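Local coordinates for protein LBCATS-a (Synthetic construct, PDB 5EY5) that probably serves as the alpha subunit of tryptophan synthase, which in this family cleaves indole-3-glycerol phosphate to indole and glyceraldehyde 3-phosphate, and binds sn-glycerol-3-phosphate, at residues 21-26 / 35-40; 172-177 / 204-209; 113-118 / 141-146. All blocks are in the same frame, centred on the assembly; numbering follows the deposited sequence.

Interaction 1 of 3, residues 21-26 / 35-40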
ATOM      1  N   PRO A  21      25.012 -16.846 -44.914  1.00 32.56           N
ATOM      2  CA  PRO A  21      23.915 -15.943 -44.545  1.00 27.64           C
ATOM      3  C   PRO A  21      22.945 -16.608 -43.578  1.00 32.74           C
ATOM      4  O   PRO A  21      22.709 -17.820 -43.637  1.00 31.24           O
ATOM      5  CB  PRO A  21      23.238 -15.623 -45.888  1.00 34.64           C
ATOM      6  CG  PRO A  21      23.619 -16.737 -46.804  1.00 36.85           C
ATOM      7  CD  PRO A  21      24.979 -17.213 -46.347  1.00 36.83           C
ATOM      8  N   PHE A  22      22.386 -15.797 -42.677  1.00 31.81           N
ATOM      9  CA  PHE A  22      21.268 -16.213 -41.830  1.00 31.18           C
ATOM     10  C   PHE A  22      20.019 -15.424 -42.205  1.00 26.55           C
ATOM     11  O   PHE A  22      20.061 -14.190 -42.237  1.00 32.48           O
ATOM     12  CB  PHE A  22      21.586 -15.977 -40.348  1.00 33.97           C
ATOM     13  CG  PHE A  22      20.371 -16.030 -39.458  1.00 34.17           C
ATOM     14  CD1 PHE A  22      20.051 -17.188 -38.775  1.00 34.99           C
ATOM     15  CD2 PHE A  22      19.541 -14.922 -39.313  1.00 29.82           C
ATOM     16  CE1 PHE A  22      18.930 -17.242 -37.959  1.00 37.54           C
ATOM     17  CE2 PHE A  22      18.428 -14.975 -38.527  1.00 35.37           C
ATOM     18  CZ  PHE A  22      18.114 -16.130 -37.840  1.00 38.37           C
ATOM     19  N   ILE A  23      18.901 -16.121 -42.455  1.00 28.70           N
ATOM     20  CA  ILE A  23      17.592 -15.480 -42.473  1.00 35.27           C
ATOM     21  C   ILE A  23      16.643 -16.235 -41.553  1.00 25.05           C
ATOM     22  O   ILE A  23      16.807 -17.425 -41.293  1.00 30.26           O
ATOM     23  CB  ILE A  23      16.965 -15.393 -43.886  1.00 32.27           C
ATOM     24  CG1 ILE A  23      16.833 -16.799 -44.488  1.00 29.02           C
ATOM     25  CG2 ILE A  23      17.752 -14.427 -44.766  1.00 29.01           C
ATOM     26  CD1 ILE A  23      16.096 -16.808 -45.805  1.00 35.43           C
ATOM     27  N   THR A  24      15.626 -15.522 -41.075  1.00 28.95           N
ATOM     28  CA  THR A  24      14.557 -16.153 -40.306  1.00 31.58           C
ATOM     29  C   THR A  24      13.572 -16.819 -41.257  1.00 29.62           C
ATOM     30  O   THR A  24      13.054 -16.177 -42.168  1.00 34.93           O
ATOM     31  CB  THR A  24      13.836 -15.118 -39.440  1.00 32.50           C
ATOM     32  OG1 THR A  24      14.730 -14.610 -38.444  1.00 37.35           O
ATOM     33  CG2 THR A  24      12.596 -15.739 -38.753  1.00 29.89           C
ATOM     34  N   ALA A  25      13.284 -18.098 -41.029  1.00 28.35           N
ATOM     35  CA  ALA A  25      12.320 -18.785 -41.880  1.00 23.39           C
ATOM     36  C   ALA A  25      10.905 -18.278 -41.615  1.00 30.00           C
ATOM     37  O   ALA A  25      10.473 -18.182 -40.455  1.00 29.34           O
ATOM     38  CB  ALA A  25      12.381 -20.299 -41.659  1.00 25.64           C
ATOM     39  N   GLY A  26      10.170 -17.985 -42.694  1.00 29.41           N
ATOM     40  CA  GLY A  26       8.814 -17.481 -42.582  1.00 28.22           C
ATOM     41  C   GLY A  26       8.698 -15.980 -42.440  1.00 29.14           C
ATOM     42  O   GLY A  26       7.598 -15.481 -42.177  1.00 31.35           O
ATOM     43  N   GLU A  35      12.102 -18.335 -51.975  1.00 42.60           N
ATOM     44  CA  GLU A  35      12.692 -17.421 -52.954  1.00 41.60           C
ATOM     45  C   GLU A  35      14.024 -16.864 -52.460  1.00 40.18           C
ATOM     46  O   GLU A  35      14.991 -16.786 -53.226  1.00 37.69           O
ATOM     47  CB  GLU A  35      11.727 -16.279 -53.261  1.00 46.37           C
ATOM     48  CG  GLU A  35      10.659 -16.605 -54.289  1.00 59.53           C
ATOM     49  CD  GLU A  35      10.178 -15.363 -55.037  1.00 73.16           C
ATOM     50  OE1 GLU A  35       9.278 -14.660 -54.521  1.00 72.49           O
ATOM     51  OE2 GLU A  35      10.713 -15.088 -56.140  1.00 79.35           O
ATOM     52  N   LEU A  36      14.101 -16.502 -51.173  1.00 42.23           N
ATOM     53  CA  LEU A  36      15.325 -15.918 -50.620  1.00 45.35           C
ATOM     54  C   LEU A  36      16.462 -16.929 -50.596  1.00 42.35           C
ATOM     55  O   LEU A  36      17.590 -16.615 -50.997  1.00 35.28           O
ATOM     56  CB  LEU A  36      15.066 -15.366 -49.215  1.00 40.25           C
ATOM     57  CG  LEU A  36      14.221 -14.093 -49.232  1.00 43.95           C
ATOM     58  CD1 LEU A  36      13.790 -13.685 -47.832  1.00 39.47           C
ATOM     59  CD2 LEU A  36      14.974 -12.966 -49.936  1.00 44.52           C
ATOM     60  N   VAL A  37      16.185 -18.152 -50.133  1.00 38.21           N
ATOM     61  CA  VAL A  37      17.206 -19.196 -50.152  1.00 36.74           C
ATOM     62  C   VAL A  37      17.765 -19.358 -51.555  1.00 37.32           C
ATOM     63  O   VAL A  37      18.987 -19.391 -51.757  1.00 36.90           O
ATOM     64  CB  VAL A  37      16.638 -20.524 -49.625  1.00 42.68           C
ATOM     65  CG1 VAL A  37      17.692 -21.630 -49.757  1.00 38.22           C
ATOM     66  CG2 VAL A  37      16.158 -20.357 -48.176  1.00 35.21           C
ATOM     67  N   ARG A  38      16.874 -19.454 -52.547  1.00 32.04           N
ATOM     68  CA  ARG A  38      17.327 -19.644 -53.919  1.00 45.01           C
ATOM     69  C   ARG A  38      18.182 -18.466 -54.366  1.00 44.41           C
ATOM     70  O   ARG A  38      19.236 -18.650 -54.987  1.00 43.16           O
ATOM     71  CB  ARG A  38      16.128 -19.842 -54.849  1.00 54.77           C
ATOM     72  CG  ARG A  38      15.542 -21.255 -54.827  1.00 52.19           C
ATOM     73  CD  ARG A  38      14.160 -21.299 -55.444  1.00 54.16           C
ATOM     74  NE  ARG A  38      13.544 -22.616 -55.294  1.00 59.06           N
ATOM     75  CZ  ARG A  38      12.249 -22.868 -55.463  1.00 64.87           C
ATOM     76  NH1 ARG A  38      11.413 -21.888 -55.790  1.00 69.47           N
ATOM     77  NH2 ARG A  38      11.785 -24.102 -55.305  1.00 63.26           N
ATOM     78  N   ALA A  39      17.747 -17.248 -54.037  1.00 44.06           N
ATOM     79  CA  ALA A  39      18.549 -16.064 -54.315  1.00 48.01           C
ATOM     80  C   ALA A  39      19.899 -16.134 -53.616  1.00 39.87           C
ATOM     81  O   ALA A  39      20.922 -15.767 -54.202  1.00 40.95           O
ATOM     82  CB  ALA A  39      17.791 -14.806 -53.890  1.00 46.39           C
ATOM     83  N   LEU A  40      19.923 -16.599 -52.363  1.00 35.80           N
ATOM     84  CA  LEU A  40      21.169 -16.632 -51.601  1.00 32.75           C
ATOM     85  C   LEU A  40      22.177 -17.566 -52.247  1.00 36.56           C
ATOM     86  O   LEU A  40      23.371 -17.244 -52.335  1.00 36.57           O
ATOM     87  CB  LEU A  40      20.897 -17.067 -50.155  1.00 33.75           C
ATOM     88  CG  LEU A  40      20.145 -16.072 -49.272  1.00 34.47           C
ATOM     89  CD1 LEU A  40      19.875 -16.699 -47.912  1.00 34.26           C
ATOM     90  CD2 LEU A  40      20.949 -14.784 -49.155  1.00 39.75           C
TER
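Ile23 and Pro21 on the strand meet Leu36, Val37 and Leu40 on the helix, and every touch between them is carbon on carbon. CD1 of Ile23 is the shared point: it rests 3.8 Å from CB of Leu36, near the root of that side chain, and lies 4.3 Å from both CG2 of Val37 and CD1 of Leu40. One turn further along the helix, Leu40 and Pro21 lie alongside each other, pointing opposite ways, with both methyls of the leucine against the proline ring and CD1 standing 3.9 Å from CG of Pro21. The torsions explain the reach of the isoleucine. With chi1 at 58°, its CG1 sits between the backbone N and the carbonyl carbon, and the extended second torsion then carries CD1 straight out toward the helix. Were Leu40 cut back to an alanine, the Pro21 ring would probably lose its cover on that side and a gap would open beside CD1 of Ile23. Behind this first shell, the axes of strand segment 21-24 and helix segment 35-40 run antiparallel, at 173°, and 10.3 Å apart, a distance that aliphatic side chains from the two sides span together. The cluster is continued by Ile236 and Ile240 of helix 234-241, by Ile48 of strand 48-51, and by Val253 and Val257 of helix 249-263. Main-chain hydrogen bonds between Pro21 and Glu49, and between Ile23 and both Glu49 and Gly51, tie the strand to its neighbour and set the positions from which the two side chains project. This is the first beta-alpha step of a TIM barrel, and since no hydrogen bond links the strand to the helix within these segments, the fit of their buried apolar surfaces is what joins them.

Interaction 2 of 3, residues 172-177 / 204-209. With G3P (sn-glycerol-3-phosphate), chain E.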
ATOM      1  N   GLY A 172      30.696 -30.129 -37.700  1.00 44.45           N
ATOM      2  CA  GLY A 172      30.323 -29.189 -38.738  1.00 45.12           C
ATOM      3  C   GLY A 172      31.246 -27.989 -38.734  1.00 39.48           C
ATOM      4  O   GLY A 172      32.193 -27.914 -39.517  1.00 35.05           O
ATOM      5  N   PHE A 173      30.983 -27.026 -37.862  1.00 36.55           N
ATOM      6  CA  PHE A 173      31.964 -25.984 -37.630  1.00 32.64           C
ATOM      7  C   PHE A 173      31.804 -25.494 -36.201  1.00 36.85           C
ATOM      8  O   PHE A 173      30.886 -25.893 -35.480  1.00 40.70           O
ATOM      9  CB  PHE A 173      31.856 -24.849 -38.662  1.00 33.68           C
ATOM     10  CG  PHE A 173      30.487 -24.209 -38.768  1.00 41.44           C
ATOM     11  CD1 PHE A 173      30.216 -23.013 -38.119  1.00 47.56           C
ATOM     12  CD2 PHE A 173      29.492 -24.775 -39.555  1.00 36.67           C
ATOM     13  CE1 PHE A 173      28.972 -22.404 -38.229  1.00 42.07           C
ATOM     14  CE2 PHE A 173      28.251 -24.164 -39.673  1.00 39.57           C
ATOM     15  CZ  PHE A 173      27.993 -22.974 -39.012  1.00 36.30           C
ATOM     16  N   VAL A 174      32.743 -24.667 -35.781  1.00 36.06           N
ATOM     17  CA  VAL A 174      32.626 -23.941 -34.527  1.00 40.16           C
ATOM     18  C   VAL A 174      32.172 -22.527 -34.847  1.00 35.06           C
ATOM     19  O   VAL A 174      32.758 -21.842 -35.700  1.00 37.37           O
ATOM     20  CB  VAL A 174      33.950 -23.931 -33.744  1.00 42.54           C
ATOM     21  CG1 VAL A 174      33.797 -23.082 -32.485  1.00 40.66           C
ATOM     22  CG2 VAL A 174      34.351 -25.345 -33.387  1.00 45.89           C
ATOM     23  N   TYR A 175      31.140 -22.092 -34.157  1.00 34.65           N
ATOM     24  CA  TYR A 175      30.600 -20.751 -34.316  1.00 36.66           C
ATOM     25  C   TYR A 175      31.282 -19.848 -33.292  1.00 36.37           C
ATOM     26  O   TYR A 175      31.074 -19.999 -32.086  1.00 41.35           O
ATOM     27  CB  TYR A 175      29.090 -20.808 -34.135  1.00 34.82           C
ATOM     28  CG  TYR A 175      28.316 -19.576 -34.554  1.00 37.77           C
ATOM     29  CD1 TYR A 175      27.016 -19.686 -35.035  1.00 36.21           C
ATOM     30  CD2 TYR A 175      28.858 -18.307 -34.415  1.00 42.31           C
ATOM     31  CE1 TYR A 175      26.297 -18.564 -35.391  1.00 37.32           C
ATOM     32  CE2 TYR A 175      28.154 -17.188 -34.766  1.00 42.41           C
ATOM     33  CZ  TYR A 175      26.877 -17.315 -35.253  1.00 38.69           C
ATOM     34  OH  TYR A 175      26.193 -16.176 -35.600  1.00 44.20           O
ATOM     35  N   CYS A 176      32.114 -18.925 -33.768  1.00 31.25           N
ATOM     36  CA  CYS A 176      32.848 -17.997 -32.906  1.00 37.35           C
ATOM     37  C   CYS A 176      32.029 -16.714 -32.790  1.00 39.81           C
ATOM     38  O   CYS A 176      31.798 -16.020 -33.786  1.00 38.74           O
ATOM     39  CB  CYS A 176      34.253 -17.754 -33.470  1.00 43.66           C
ATOM     40  SG  CYS A 176      35.297 -16.514 -32.664  1.00 56.46           S
ATOM     41  N   VAL A 177      31.549 -16.425 -31.584  1.00 39.12           N
ATOM     42  CA  VAL A 177      30.741 -15.234 -31.338  1.00 38.29           C
ATOM     43  C   VAL A 177      31.668 -14.037 -31.191  1.00 45.86           C
ATOM     44  O   VAL A 177      32.500 -13.985 -30.277  1.00 52.88           O
ATOM     45  CB  VAL A 177      29.867 -15.408 -30.092  1.00 39.81           C
ATOM     46  CG1 VAL A 177      28.947 -14.213 -29.910  1.00 35.46           C
ATOM     47  CG2 VAL A 177      29.101 -16.697 -30.189  1.00 32.90           C
ATOM     48  N   THR A 204      40.940 -27.347 -31.789  1.00 62.67           N
ATOM     49  CA  THR A 204      40.169 -28.193 -32.676  1.00 54.20           C
ATOM     50  C   THR A 204      40.677 -27.956 -34.087  1.00 53.50           C
ATOM     51  O   THR A 204      41.265 -26.915 -34.385  1.00 54.25           O
ATOM     52  CB  THR A 204      38.684 -27.854 -32.619  1.00 49.51           C
ATOM     53  OG1 THR A 204      37.973 -28.647 -33.576  1.00 56.51           O
ATOM     54  CG2 THR A 204      38.499 -26.386 -32.957  1.00 43.77           C
ATOM     55  N   ASP A 205      40.430 -28.919 -34.965  1.00 53.76           N
ATOM     56  CA  ASP A 205      40.687 -28.716 -36.384  1.00 57.88           C
ATOM     57  C   ASP A 205      39.418 -28.447 -37.174  1.00 53.02           C
ATOM     58  O   ASP A 205      39.469 -28.386 -38.406  1.00 52.95           O
ATOM     59  CB  ASP A 205      41.439 -29.908 -36.960  1.00 61.90           C
ATOM     60  CG  ASP A 205      42.858 -29.956 -36.472  1.00 70.96           C
ATOM     61  OD1 ASP A 205      43.372 -31.065 -36.222  1.00 77.28           O
ATOM     62  OD2 ASP A 205      43.446 -28.865 -36.307  1.00 74.06           O
ATOM     63  N   LEU A 206      38.285 -28.278 -36.497  1.00 42.67           N
ATOM     64  CA  LEU A 206      37.062 -27.946 -37.202  1.00 41.55           C
ATOM     65  C   LEU A 206      37.198 -26.580 -37.875  1.00 43.12           C
ATOM     66  O   LEU A 206      37.950 -25.721 -37.412  1.00 39.18           O
ATOM     67  CB  LEU A 206      35.875 -27.929 -36.242  1.00 43.83           C
ATOM     68  CG  LEU A 206      35.316 -29.257 -35.724  1.00 53.10           C
ATOM     69  CD1 LEU A 206      34.127 -29.023 -34.800  1.00 46.29           C
ATOM     70  CD2 LEU A 206      34.914 -30.172 -36.874  1.00 54.11           C
ATOM     71  N   PRO A 207      36.467 -26.340 -38.960  1.00 41.54           N
ATOM     72  CA  PRO A 207      36.423 -24.982 -39.509  1.00 42.82           C
ATOM     73  C   PRO A 207      35.825 -24.042 -38.477  1.00 34.33           C
ATOM     74  O   PRO A 207      34.962 -24.421 -37.689  1.00 35.62           O
ATOM     75  CB  PRO A 207      35.513 -25.113 -40.734  1.00 46.68           C
ATOM     76  CG  PRO A 207      35.415 -26.595 -41.008  1.00 50.89           C
ATOM     77  CD  PRO A 207      35.609 -27.282 -39.697  1.00 36.51           C
ATOM     78  N   ILE A 208      36.278 -22.797 -38.488  1.00 34.53           N
ATOM     79  CA  ILE A 208      35.756 -21.782 -37.582  1.00 33.58           C
ATOM     80  C   ILE A 208      35.105 -20.678 -38.409  1.00 37.64           C
ATOM     81  O   ILE A 208      35.734 -20.121 -39.317  1.00 41.50           O
ATOM     82  CB  ILE A 208      36.854 -21.218 -36.677  1.00 38.92           C
ATOM     83  CG1 ILE A 208      37.607 -22.383 -36.007  1.00 40.65           C
ATOM     84  CG2 ILE A 208      36.228 -20.263 -35.665  1.00 39.61           C
ATOM     85  CD1 ILE A 208      38.863 -21.970 -35.256  1.00 43.93           C
ATOM     86  N   ALA A 209      33.851 -20.379 -38.102  1.00 32.33           N
ATOM     87  CA  ALA A 209      33.120 -19.253 -38.662  1.00 38.24           C
ATOM     88  C   ALA A 209      32.855 -18.203 -37.584  1.00 40.24           C
ATOM     89  O   ALA A 209      32.641 -18.533 -36.414  1.00 37.81           O
ATOM     90  CB  ALA A 209      31.798 -19.721 -39.259  1.00 32.59           C
TER
HETATM   91  O1  G3P E 301      23.937 -16.753 -37.071  1.00 39.15           O
HETATM   92  C1  G3P E 301      23.240 -15.865 -36.249  1.00 43.18           C
HETATM   93  C2  G3P E 301      23.152 -14.487 -36.896  1.00 44.48           C
HETATM   94  O2  G3P E 301      22.138 -13.789 -36.231  1.00 44.20           O
HETATM   95  C3  G3P E 301      24.499 -13.735 -36.835  1.00 35.39           C
HETATM   96  O1P G3P E 301      24.461 -12.632 -35.960  1.00 38.97           O
HETATM   97  O4P G3P E 301      22.566 -11.097 -36.739  1.00 45.39           O
HETATM   98  O2P G3P E 301      24.543 -10.028 -35.618  1.00 36.67           O
HETATM   99  O3P G3P E 301      24.798 -10.935 -37.869  1.00 44.00           O
HETATM  100  P   G3P E 301      24.080 -11.137 -36.555  1.00 42.49           P
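Neighbouring parallel strands of the closed TIM-barrel sheet, 174-177 and 208-211, meet here, and one of them carries a residue of the ligand pocket. The pairing sets Val174 beside Ile208 and Tyr175 beside Ala209. Three backbone hydrogen bonds hold it: Val174 N gives to Pro207 O at 2.9 Å, Ala209 N to Val174 O at 3.0 Å, and Cys176 N to Ala209 O at 2.7 Å, all nearly straight. Val174 O takes in addition a CA-H...O contact from Ile208. On the face of Val174 and Ile208, CG2 of Val174 meets CD1 of Leu206 at 3.9 Å, the two side chains crossing at about a right angle, while an ST turn, in which Thr204 OG1 accepts from Leu206 N, shapes the chain just before. Phe173 brings CD1 to 3.8 Å from CB of Ala209, and its CB lies against the Pro207 carbonyl. Tyr175 points to the same face as Ala209, toward the barrel interior. With CG opposite the backbone N (chi1 -167°), the ring extends inward from the strand, and its hydroxyl gives a hydrogen bond of 2.8 Å to O1 of sn-glycerol-3-phosphate; O1 lies in the ring plane, at the phenol edge. Ile231 touches the side chains of both Tyr175 and Ala209 on that face. Glu49 and the backbone N atoms of Gly184, Gly213, Gly233 and Ser234 also hydrogen-bond the ligand. Strand pairing thus fixes the base of a tyrosine whose tip touches the glycerol part of the ligand, the layout of a TIM-barrel active site, where pocket residues project from the strands and the loops that follow them.

Interaction 3 of 3, residues 113-118 / 141-146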
ATOM      1  N   ARG A 113      12.865 -37.499 -32.657  1.00 48.55           N
ATOM      2  CA  ARG A 113      11.959 -37.278 -33.773  1.00 50.78           C
ATOM      3  C   ARG A 113      12.374 -36.063 -34.589  1.00 45.71           C
ATOM      4  O   ARG A 113      12.168 -36.026 -35.812  1.00 43.50           O
ATOM      5  CB  ARG A 113      10.533 -37.127 -33.248  1.00 49.75           C
ATOM      6  CG  ARG A 113       9.544 -36.655 -34.269  1.00 53.22           C
ATOM      7  CD  ARG A 113       8.154 -36.545 -33.661  1.00 53.86           C
ATOM      8  NE  ARG A 113       7.221 -35.987 -34.626  1.00 53.73           N
ATOM      9  CZ  ARG A 113       6.576 -34.839 -34.473  1.00 55.62           C
ATOM     10  NH1 ARG A 113       6.743 -34.117 -33.375  1.00 54.30           N
ATOM     11  NH2 ARG A 113       5.760 -34.413 -35.425  1.00 61.15           N
ATOM     12  N   PHE A 114      12.966 -35.064 -33.934  1.00 43.98           N
ATOM     13  CA  PHE A 114      13.366 -33.845 -34.627  1.00 40.13           C
ATOM     14  C   PHE A 114      14.614 -34.072 -35.471  1.00 37.71           C
ATOM     15  O   PHE A 114      14.671 -33.664 -36.637  1.00 37.63           O
ATOM     16  CB  PHE A 114      13.605 -32.720 -33.618  1.00 37.90           C
ATOM     17  CG  PHE A 114      14.264 -31.521 -34.217  1.00 39.24           C
ATOM     18  CD1 PHE A 114      13.536 -30.620 -34.964  1.00 40.03           C
ATOM     19  CD2 PHE A 114      15.610 -31.313 -34.063  1.00 34.52           C
ATOM     20  CE1 PHE A 114      14.144 -29.522 -35.525  1.00 40.30           C
ATOM     21  CE2 PHE A 114      16.227 -30.211 -34.642  1.00 34.19           C
ATOM     22  CZ  PHE A 114      15.489 -29.320 -35.361  1.00 37.18           C
ATOM     23  N   VAL A 115      15.621 -34.725 -34.896  1.00 35.32           N
ATOM     24  CA  VAL A 115      16.830 -35.041 -35.651  1.00 38.94           C
ATOM     25  C   VAL A 115      16.517 -36.007 -36.789  1.00 35.52           C
ATOM     26  O   VAL A 115      17.090 -35.908 -37.882  1.00 40.79           O
ATOM     27  CB  VAL A 115      17.915 -35.600 -34.708  1.00 40.32           C
ATOM     28  CG1 VAL A 115      19.230 -35.760 -35.449  1.00 46.11           C
ATOM     29  CG2 VAL A 115      18.087 -34.681 -33.511  1.00 36.48           C
ATOM     30  N   LYS A 116      15.615 -36.965 -36.554  1.00 37.82           N
ATOM     31  CA  LYS A 116      15.222 -37.867 -37.637  1.00 45.85           C
ATOM     32  C   LYS A 116      14.580 -37.091 -38.786  1.00 45.36           C
ATOM     33  O   LYS A 116      14.902 -37.319 -39.958  1.00 45.67           O
ATOM     34  CB  LYS A 116      14.272 -38.947 -37.116  1.00 47.68           C
ATOM     35  CG  LYS A 116      13.950 -40.037 -38.134  1.00 54.18           C
ATOM     36  CD  LYS A 116      12.797 -40.929 -37.677  1.00 56.85           C
ATOM     37  CE  LYS A 116      12.463 -41.983 -38.728  1.00 66.44           C
ATOM     38  NZ  LYS A 116      11.256 -42.786 -38.375  1.00 73.00           N
ATOM     39  N   GLU A 117      13.672 -36.168 -38.473  1.00 41.86           N
ATOM     40  CA  GLU A 117      13.074 -35.350 -39.520  1.00 44.34           C
ATOM     41  C   GLU A 117      14.113 -34.452 -40.186  1.00 44.73           C
ATOM     42  O   GLU A 117      14.008 -34.174 -41.390  1.00 50.10           O
ATOM     43  CB  GLU A 117      11.930 -34.512 -38.953  1.00 44.07           C
ATOM     44  CG  GLU A 117      11.314 -33.554 -39.952  1.00 56.97           C
ATOM     45  CD  GLU A 117      10.298 -34.224 -40.869  1.00 74.94           C
ATOM     46  OE1 GLU A 117       9.181 -33.682 -41.009  1.00 80.15           O
ATOM     47  OE2 GLU A 117      10.614 -35.289 -41.443  1.00 78.14           O
ATOM     48  N   CYS A 118      15.120 -33.995 -39.436  1.00 37.95           N
ATOM     49  CA  CYS A 118      16.206 -33.244 -40.059  1.00 35.26           C
ATOM     50  C   CYS A 118      16.875 -34.064 -41.147  1.00 41.62           C
ATOM     51  O   CYS A 118      17.081 -33.581 -42.265  1.00 32.64           O
ATOM     52  CB  CYS A 118      17.243 -32.821 -39.016  1.00 36.85           C
ATOM     53  SG  CYS A 118      16.774 -31.368 -38.081  1.00 36.91           S
ATOM     54  N   ALA A 141      23.574 -37.116 -29.107  1.00 45.54           N
ATOM     55  CA  ALA A 141      23.580 -38.527 -29.481  1.00 48.07           C
ATOM     56  C   ALA A 141      22.632 -38.794 -30.649  1.00 50.36           C
ATOM     57  O   ALA A 141      22.941 -39.592 -31.539  1.00 52.67           O
ATOM     58  CB  ALA A 141      23.224 -39.391 -28.275  1.00 47.56           C
ATOM     59  N   ALA A 142      21.472 -38.138 -30.666  1.00 45.27           N
ATOM     60  CA  ALA A 142      20.580 -38.264 -31.812  1.00 41.87           C
ATOM     61  C   ALA A 142      21.216 -37.684 -33.068  1.00 40.46           C
ATOM     62  O   ALA A 142      21.126 -38.276 -34.151  1.00 45.55           O
ATOM     63  CB  ALA A 142      19.246 -37.580 -31.515  1.00 42.15           C
ATOM     64  N   ALA A 143      21.849 -36.514 -32.949  1.00 38.52           N
ATOM     65  CA  ALA A 143      22.533 -35.932 -34.097  1.00 39.74           C
ATOM     66  C   ALA A 143      23.581 -36.887 -34.638  1.00 43.53           C
ATOM     67  O   ALA A 143      23.686 -37.084 -35.852  1.00 39.76           O
ATOM     68  CB  ALA A 143      23.177 -34.596 -33.725  1.00 38.70           C
ATOM     69  N   GLU A 144      24.383 -37.479 -33.743  1.00 45.60           N
ATOM     70  CA  GLU A 144      25.410 -38.420 -34.178  1.00 53.18           C
ATOM     71  C   GLU A 144      24.779 -39.638 -34.838  1.00 53.93           C
ATOM     72  O   GLU A 144      25.251 -40.111 -35.875  1.00 53.95           O
ATOM     73  CB  GLU A 144      26.276 -38.835 -32.987  1.00 54.99           C
ATOM     74  N   LYS A 145      23.689 -40.140 -34.258  1.00 58.14           N
ATOM     75  CA  LYS A 145      22.973 -41.264 -34.845  1.00 60.99           C
ATOM     76  C   LYS A 145      22.541 -40.981 -36.283  1.00 54.64           C
ATOM     77  O   LYS A 145      22.556 -41.887 -37.123  1.00 56.41           O
ATOM     78  CB  LYS A 145      21.764 -41.606 -33.968  1.00 63.89           C
ATOM     79  CG  LYS A 145      21.125 -42.950 -34.258  1.00 61.92           C
ATOM     80  CD  LYS A 145      19.825 -43.123 -33.485  1.00 57.99           C
ATOM     81  CE  LYS A 145      19.144 -44.437 -33.856  1.00 64.64           C
ATOM     82  NZ  LYS A 145      17.948 -44.719 -33.004  1.00 67.13           N
ATOM     83  N   TYR A 146      22.170 -39.742 -36.603  1.00 46.63           N
ATOM     84  CA  TYR A 146      21.581 -39.452 -37.905  1.00 49.88           C
ATOM     85  C   TYR A 146      22.470 -38.589 -38.792  1.00 55.08           C
ATOM     86  O   TYR A 146      22.018 -38.136 -39.848  1.00 60.88           O
ATOM     87  CB  TYR A 146      20.207 -38.801 -37.725  1.00 49.84           C
ATOM     88  CG  TYR A 146      19.215 -39.728 -37.062  1.00 58.83           C
ATOM     89  CD1 TYR A 146      19.081 -39.762 -35.678  1.00 61.27           C
ATOM     90  CD2 TYR A 146      18.432 -40.588 -37.817  1.00 59.79           C
ATOM     91  CE1 TYR A 146      18.182 -40.618 -35.067  1.00 62.90           C
ATOM     92  CE2 TYR A 146      17.535 -41.448 -37.217  1.00 67.03           C
ATOM     93  CZ  TYR A 146      17.411 -41.461 -35.845  1.00 70.54           C
ATOM     94  OH  TYR A 146      16.511 -42.324 -35.257  1.00 80.27           O
TER
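Val115 presses both of its methyls on Ala142, Ala143 and the CB of Tyr146, and so supplies most of the apolar contact between these two helices. CG2 lies 3.7 Å from CB of Ala142. CG1, anti to the backbone N at chi1 -173°, reaches further across, coming to 3.6 Å from CA of Ala143 and 3.9 Å from CB of Tyr146; it also rests 3.4 Å from the carbonyl O of Ala142. The small side chains of Ala142 and Ala143 leave room for this close approach, consistent with the 6.0 Å between the CA atoms of Val115 and Ala143. The second kind of interaction is CH-pi. Tyr146 presents one face of its ring to Lys116, whose CA stands 4.3 Å from the ring centroid and 13° off the ring normal. The aliphatic start of the lysine continues the contact, CG lying 4.0 Å from CE2 of Tyr146, and beyond CG the extended chain carries its amino group away from segment 141-146. No hydrogen bond passes between the segments. The two helix segments run in roughly the same direction, crossing at -29° with their axes 9.0 Å apart, as successive outer helices of a TIM barrel do. Val115 also touches Val148 in the loop that leads to strand 149-154. Phe114 and Cys118, on the neighbouring side of helix 111-121, pack on Leu126 of strand 125-127, while Phe82 of helix 78-91 meets Cys118, so that helix 111-121 is wedged between the barrel wall and the helices on its two flanks.

Overall arrangement
The three contacts sample successive layers of one TIM barrel. Interaction 2 joins strand to strand within the sheet itself and is the polar one, held by backbone hydrogen bonds and reaching the bound ligand. Interaction 1 reaches the same sheet on the opposite side of the chain's centre, but joins a strand to the helix outside it through buried aliphatic groups alone. Interaction 3, the outermost, its centre about 18 Å from the centre of the chain, links two outer helices; a buried valine-alanine core gives way there to an exposed lysine over a tyrosine ring. The contacts do not touch one another: interactions 1 and 2, the nearest pair, remain about 7 Å apart between nearest atoms.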